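450aa long hypothetical fmu protein (Pyrococcus horikoshii, PDB 2YXL) probably methylates cytosine at carbon 5 in RNA, using S-adenosyl-L-methionine as methyl donor, as an archaeal relative of bacterial Fmu/RsmB. Local coordinates at residues Pro409-Asp421 with Arg435-Lys448. Numbering follows the deposited sequence.
Sequences PEFKLVPLKSPYD and RHSTIGFFYALLEK
Tyr420 meets His436 edge to face. Tyr420 CD2 stands over the centre of the imidazole, 3.5 Å from His436 CG, with the ring planes at 67°. The tyrosine CG lies anti to its carbonyl carbon (chi1 -56°), which sets the CD2 edge over the imidazole. CB, placed by the backbone, also lies over the imidazole face in a CH-pi contact. At the far side of the phenol ring, Tyr420 CE1 lies 3.2 Å from Tyr443 OH; these two rings are nearly parallel but slid apart, with little overlap. Both hydroxyls bond to the start of helix 246-255, Tyr420 to Glu246 and Tyr443 to Ala247. Were Tyr420 reduced to an alanine, His436 and Tyr443 would probably lose the ring between them, and Glu246 its hydroxyl partner.

Asp421 grips the end of helix 433-436 with both oxygens. Asp421 OD2 accepts a hydrogen bond from Arg435 NH1 at 2.9 Å on its anti lone pair, near the guanidinium plane, as part of a salt bridge. OD1 meets the imidazole edge through a weak bond from His436 NE2. The other imidazole nitrogen, ND1, is hydrogen-bonded to the backbone N of Trp432.

Further along, Leu416 crosses Tyr443 and Leu445 at about right angles, Leu416 CD1 3.8 Å from Leu445 CD2. Val414 N bonds to Leu445 O, and Lys412 and Glu447 exchange two backbone bonds. At the end, Lys448 CG lies over one face of the Phe411 ring, 3.7 Å from its centroid, while Lys448 NZ reaches Glu329.

The short strand 412-413 thus pairs antiparallel with strand 441-447, which itself runs antiparallel to strand 383-389. Such a reversed strand beside parallel ones is characteristic of the Rossmann-like sheet of class I SAM-dependent methyltransferases.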
loop_
_atom_site.group_PDB
_atom_site.type_symbol
_atom_site.label_atom_id
_atom_site.label_comp_id
_atom_site.label_asym_id
_atom_site.label_seq_id
_atom_site.Cartn_x
_atom_site.Cartn_y
_atom_site.Cartn_z
ATOM N N PRO A 409 5.498 32.779 3.008
ATOM C CA PRO A 409 4.760 33.671 3.887
ATOM C C PRO A 409 3.501 33.145 4.604
ATOM O O PRO A 409 2.423 33.043 4.014
ATOM C CB PRO A 409 4.528 34.878 2.984
ATOM C CG PRO A 409 5.980 35.001 2.299
ATOM C CD PRO A 409 6.609 33.540 2.415
ATOM N N GLU A 410 3.675 32.792 5.877
ATOM C CA GLU A 410 5.017 32.771 6.458
ATOM C C GLU A 410 5.337 31.497 7.236
ATOM O O GLU A 410 5.143 31.424 8.453
ATOM C CB GLU A 410 5.314 34.017 7.298
ATOM C CG GLU A 410 6.704 34.616 7.027
ATOM C CD GLU A 410 7.746 33.571 6.623
ATOM O OE1 GLU A 410 8.088 33.501 5.423
ATOM O OE2 GLU A 410 8.210 32.814 7.504
ATOM N N PHE A 411 5.840 30.506 6.506
ATOM C CA PHE A 411 6.342 29.273 7.091
ATOM C C PHE A 411 7.845 29.162 6.871
ATOM O O PHE A 411 8.405 29.819 5.989
ATOM C CB PHE A 411 5.639 28.063 6.471
ATOM C CG PHE A 411 4.249 27.834 6.990
ATOM C CD1 PHE A 411 3.172 28.562 6.489
ATOM C CD2 PHE A 411 4.012 26.882 7.978
ATOM C CE1 PHE A 411 1.884 28.350 6.968
ATOM C CE2 PHE A 411 2.727 26.659 8.462
ATOM C CZ PHE A 411 1.661 27.394 7.956
ATOM N N LYS A 412 8.494 28.340 7.693
ATOM C CA LYS A 412 9.883 27.953 7.459
ATOM C C LYS A 412 10.106 26.475 7.787
ATOM O O LYS A 412 9.401 25.894 8.619
ATOM C CB LYS A 412 10.868 28.874 8.197
ATOM C CG LYS A 412 10.683 28.989 9.702
ATOM C CD LYS A 412 11.668 28.108 10.448
ATOM C CE LYS A 412 11.857 28.586 11.878
ATOM N NZ LYS A 412 12.806 27.707 12.611
ATOM N N LEU A 413 11.084 25.879 7.115
ATOM C CA LEU A 413 11.355 24.453 7.228
ATOM C C LEU A 413 12.121 24.132 8.513
ATOM O O LEU A 413 13.208 24.670 8.753
ATOM C CB LEU A 413 12.127 23.979 5.992
ATOM C CG LEU A 413 12.146 22.499 5.604
ATOM C CD1 LEU A 413 10.743 21.956 5.367
ATOM C CD2 LEU A 413 12.998 22.319 4.363
ATOM N N VAL A 414 11.531 23.271 9.344
ATOM C CA VAL A 414 12.177 22.799 10.571
ATOM C C VAL A 414 13.009 21.569 10.211
ATOM O O VAL A 414 12.454 20.553 9.792
ATOM C CB VAL A 414 11.148 22.438 11.680
ATOM C CG1 VAL A 414 11.857 22.076 12.982
ATOM C CG2 VAL A 414 10.168 23.578 11.911
ATOM N N PRO A 415 14.347 21.663 10.371
ATOM C CA PRO A 415 15.271 20.612 9.933
ATOM C C PRO A 415 14.963 19.255 10.561
ATOM O O PRO A 415 14.673 19.176 11.757
ATOM C CB PRO A 415 16.637 21.124 10.406
ATOM C CG PRO A 415 16.470 22.593 10.531
ATOM C CD PRO A 415 15.063 22.791 10.994
ATOM N N LEU A 416 15.019 18.208 9.742
ATOM C CA LEU A 416 14.753 16.838 10.173
ATOM C C LEU A 416 15.959 15.943 9.912
ATOM O O LEU A 416 16.564 16.010 8.839
ATOM C CB LEU A 416 13.529 16.284 9.432
ATOM C CG LEU A 416 12.142 16.253 10.092
ATOM C CD1 LEU A 416 11.873 17.440 11.007
ATOM C CD2 LEU A 416 11.064 16.150 9.027
ATOM N N LYS A 417 16.307 15.107 10.891
ATOM C CA LYS A 417 17.395 14.139 10.720
ATOM C C LYS A 417 16.978 12.701 11.049
ATOM O O LYS A 417 17.199 11.793 10.248
ATOM C CB LYS A 417 18.638 14.549 11.518
ATOM C CG LYS A 417 19.968 14.331 10.775
ATOM C CD LYS A 417 20.623 12.965 11.050
ATOM C CE LYS A 417 20.257 11.889 10.018
ATOM N NZ LYS A 417 20.679 12.201 8.617
ATOM N N SER A 418 16.367 12.495 12.212
ATOM C CA SER A 418 15.993 11.148 12.645
ATOM C C SER A 418 14.628 10.698 12.132
ATOM O O SER A 418 13.700 11.499 12.066
ATOM C CB SER A 418 16.041 11.040 14.166
ATOM O OG SER A 418 17.379 10.929 14.601
ATOM N N PRO A 419 14.492 9.398 11.798
ATOM C CA PRO A 419 15.543 8.385 11.809
ATOM C C PRO A 419 16.097 8.035 10.423
ATOM O O PRO A 419 16.952 7.156 10.304
ATOM C CB PRO A 419 14.815 7.175 12.398
ATOM C CG PRO A 419 13.336 7.378 11.996
ATOM C CD PRO A 419 13.191 8.792 11.469
ATOM N N TYR A 420 15.619 8.719 9.388
ATOM C CA TYR A 420 15.971 8.358 8.017
ATOM C C TYR A 420 17.005 9.294 7.391
ATOM O O TYR A 420 17.863 9.834 8.087
ATOM C CB TYR A 420 14.712 8.231 7.148
ATOM C CG TYR A 420 13.688 7.250 7.683
ATOM C CD1 TYR A 420 12.453 7.694 8.159
ATOM C CD2 TYR A 420 13.954 5.876 7.723
ATOM C CE1 TYR A 420 11.504 6.799 8.653
ATOM C CE2 TYR A 420 13.014 4.973 8.217
ATOM C CZ TYR A 420 11.790 5.442 8.679
ATOM O OH TYR A 420 10.853 4.561 9.168
ATOM N N ASP A 421 16.920 9.473 6.076
ATOM C CA ASP A 421 17.938 10.195 5.317
ATOM C C ASP A 421 17.473 11.575 4.843
ATOM O O ASP A 421 16.276 11.863 4.865
ATOM C CB ASP A 421 18.398 9.335 4.135
ATOM C CG ASP A 421 19.221 8.133 4.572
ATOM O OD1 ASP A 421 19.463 7.969 5.791
ATOM O OD2 ASP A 421 19.631 7.351 3.693
ATOM N N ARG A 435 17.226 1.188 1.566
ATOM C CA ARG A 435 18.066 1.692 2.658
ATOM C C ARG A 435 17.506 1.359 4.040
ATOM O O ARG A 435 18.268 1.129 4.974
ATOM C CB ARG A 435 18.262 3.209 2.555
ATOM C CG ARG A 435 18.981 3.691 1.306
ATOM C CD ARG A 435 19.247 5.183 1.398
ATOM N NE ARG A 435 19.375 5.815 0.086
ATOM C CZ ARG A 435 19.400 7.132 -0.121
ATOM N NH1 ARG A 435 19.299 7.979 0.897
ATOM N NH2 ARG A 435 19.521 7.605 -1.356
ATOM N N HIS A 436 16.181 1.336 4.168
ATOM C CA HIS A 436 15.556 1.315 5.495
ATOM C C HIS A 436 14.572 0.177 5.758
ATOM O O HIS A 436 14.089 0.034 6.879
ATOM C CB HIS A 436 14.873 2.658 5.781
ATOM C CG HIS A 436 15.769 3.844 5.606
ATOM N ND1 HIS A 436 15.582 4.776 4.608
ATOM C CD2 HIS A 436 16.857 4.250 6.301
ATOM C CE1 HIS A 436 16.514 5.709 4.700
ATOM N NE2 HIS A 436 17.301 5.412 5.719
ATOM N N SER A 437 14.277 -0.623 4.736
ATOM C CA SER A 437 13.312 -1.729 4.851
ATOM C C SER A 437 11.922 -1.279 5.317
ATOM O O SER A 437 11.251 -1.964 6.094
ATOM C CB SER A 437 13.855 -2.848 5.746
ATOM O OG SER A 437 14.985 -3.454 5.150
ATOM N N THR A 438 11.518 -0.107 4.845
ATOM C CA THR A 438 10.153 0.383 4.997
ATOM C C THR A 438 9.755 0.957 3.636
ATOM O O THR A 438 10.574 0.965 2.718
ATOM C CB THR A 438 10.037 1.421 6.152
ATOM O OG1 THR A 438 8.659 1.689 6.433
ATOM C CG2 THR A 438 10.772 2.727 5.824
ATOM N N ILE A 439 8.512 1.406 3.494
ATOM C CA ILE A 439 8.052 2.034 2.245
ATOM C C ILE A 439 8.783 3.348 1.945
ATOM O O ILE A 439 9.284 4.008 2.856
ATOM C CB ILE A 439 6.527 2.302 2.262
ATOM C CG1 ILE A 439 6.128 3.092 3.522
ATOM C CG2 ILE A 439 5.754 0.984 2.138
ATOM C CD1 ILE A 439 4.728 3.683 3.485
ATOM N N GLY A 440 8.851 3.711 0.664
ATOM C CA GLY A 440 9.346 5.027 0.251
ATOM C C GLY A 440 8.455 6.109 0.835
ATOM O O GLY A 440 7.231 6.041 0.720
ATOM N N PHE A 441 9.061 7.102 1.473
ATOM C CA PHE A 441 8.298 8.099 2.218
ATOM C C PHE A 441 8.981 9.461 2.198
ATOM O O PHE A 441 10.193 9.555 1.985
ATOM C CB PHE A 441 8.120 7.628 3.661
ATOM C CG PHE A 441 6.775 7.942 4.251
ATOM C CD1 PHE A 441 6.613 9.028 5.104
ATOM C CD2 PHE A 441 5.676 7.140 3.971
ATOM C CE1 PHE A 441 5.374 9.315 5.667
ATOM C CE2 PHE A 441 4.429 7.416 4.527
ATOM C CZ PHE A 441 4.278 8.510 5.377
ATOM N N PHE A 442 8.194 10.512 2.419
ATOM C CA PHE A 442 8.707 11.876 2.430
ATOM C C PHE A 442 8.134 12.658 3.601
ATOM O O PHE A 442 6.956 12.523 3.926
ATOM C CB PHE A 442 8.386 12.575 1.111
ATOM C CG PHE A 442 8.891 13.992 1.033
ATOM C CD1 PHE A 442 10.243 14.252 0.812
ATOM C CD2 PHE A 442 8.015 15.063 1.174
ATOM C CE1 PHE A 442 10.711 15.550 0.735
ATOM C CE2 PHE A 442 8.474 16.370 1.097
ATOM C CZ PHE A 442 9.826 16.614 0.879
ATOM N N TYR A 443 8.986 13.472 4.223
ATOM C CA TYR A 443 8.621 14.274 5.388
ATOM C C TYR A 443 9.038 15.729 5.188
ATOM O O TYR A 443 10.172 16.008 4.782
ATOM C CB TYR A 443 9.311 13.746 6.655
ATOM C CG TYR A 443 9.161 12.264 6.914
ATOM C CD1 TYR A 443 9.941 11.337 6.227
ATOM C CD2 TYR A 443 8.260 11.793 7.872
ATOM C CE1 TYR A 443 9.816 9.982 6.464
ATOM C CE2 TYR A 443 8.128 10.434 8.121
ATOM C CZ TYR A 443 8.912 9.535 7.412
ATOM O OH TYR A 443 8.796 8.187 7.635
ATOM N N ALA A 444 8.125 16.652 5.486
ATOM C CA ALA A 444 8.443 18.076 5.499
ATOM C C ALA A 444 7.755 18.748 6.675
ATOM O O ALA A 444 6.527 18.865 6.699
ATOM C CB ALA A 444 8.034 18.727 4.199
ATOM N N LEU A 445 8.550 19.170 7.655
ATOM C CA LEU A 445 8.022 19.835 8.839
ATOM C C LEU A 445 8.144 21.350 8.699
ATOM O O LEU A 445 9.211 21.881 8.380
ATOM C CB LEU A 445 8.711 19.332 10.116
ATOM C CG LEU A 445 8.099 19.726 11.469
ATOM C CD1 LEU A 445 6.694 19.148 11.655
ATOM C CD2 LEU A 445 9.005 19.305 12.619
ATOM N N LEU A 446 7.030 22.031 8.945
ATOM C CA LEU A 446 6.909 23.459 8.697
ATOM C C LEU A 446 6.304 24.137 9.915
ATOM O O LEU A 446 5.431 23.573 10.570
ATOM C CB LEU A 446 6.013 23.696 7.473
ATOM C CG LEU A 446 6.350 22.891 6.209
ATOM C CD1 LEU A 446 5.098 22.501 5.428
ATOM C CD2 LEU A 446 7.343 23.644 5.334
ATOM N N GLU A 447 6.779 25.338 10.227
ATOM C CA GLU A 447 6.142 26.157 11.256
ATOM C C GLU A 447 6.060 27.619 10.836
ATOM O O GLU A 447 6.896 28.101 10.066
ATOM C CB GLU A 447 6.838 26.002 12.619
ATOM C CG GLU A 447 8.146 26.767 12.809
ATOM C CD GLU A 447 8.509 26.958 14.279
ATOM O OE1 GLU A 447 9.292 27.883 14.586
ATOM O OE2 GLU A 447 8.008 26.191 15.132
ATOM N N LYS A 448 5.038 28.310 11.335
ATOM C CA LYS A 448 4.903 29.744 11.118
ATOM C C LYS A 448 5.915 30.500 11.966
ATOM O O LYS A 448 6.600 31.394 11.474
ATOM C CB LYS A 448 3.486 30.218 11.438
ATOM C CG LYS A 448 2.448 29.860 10.395
ATOM C CD LYS A 448 1.162 30.638 10.626
ATOM C CE LYS A 448 0.174 30.422 9.493
ATOM N NZ LYS A 448 -1.069 31.217 9.686
#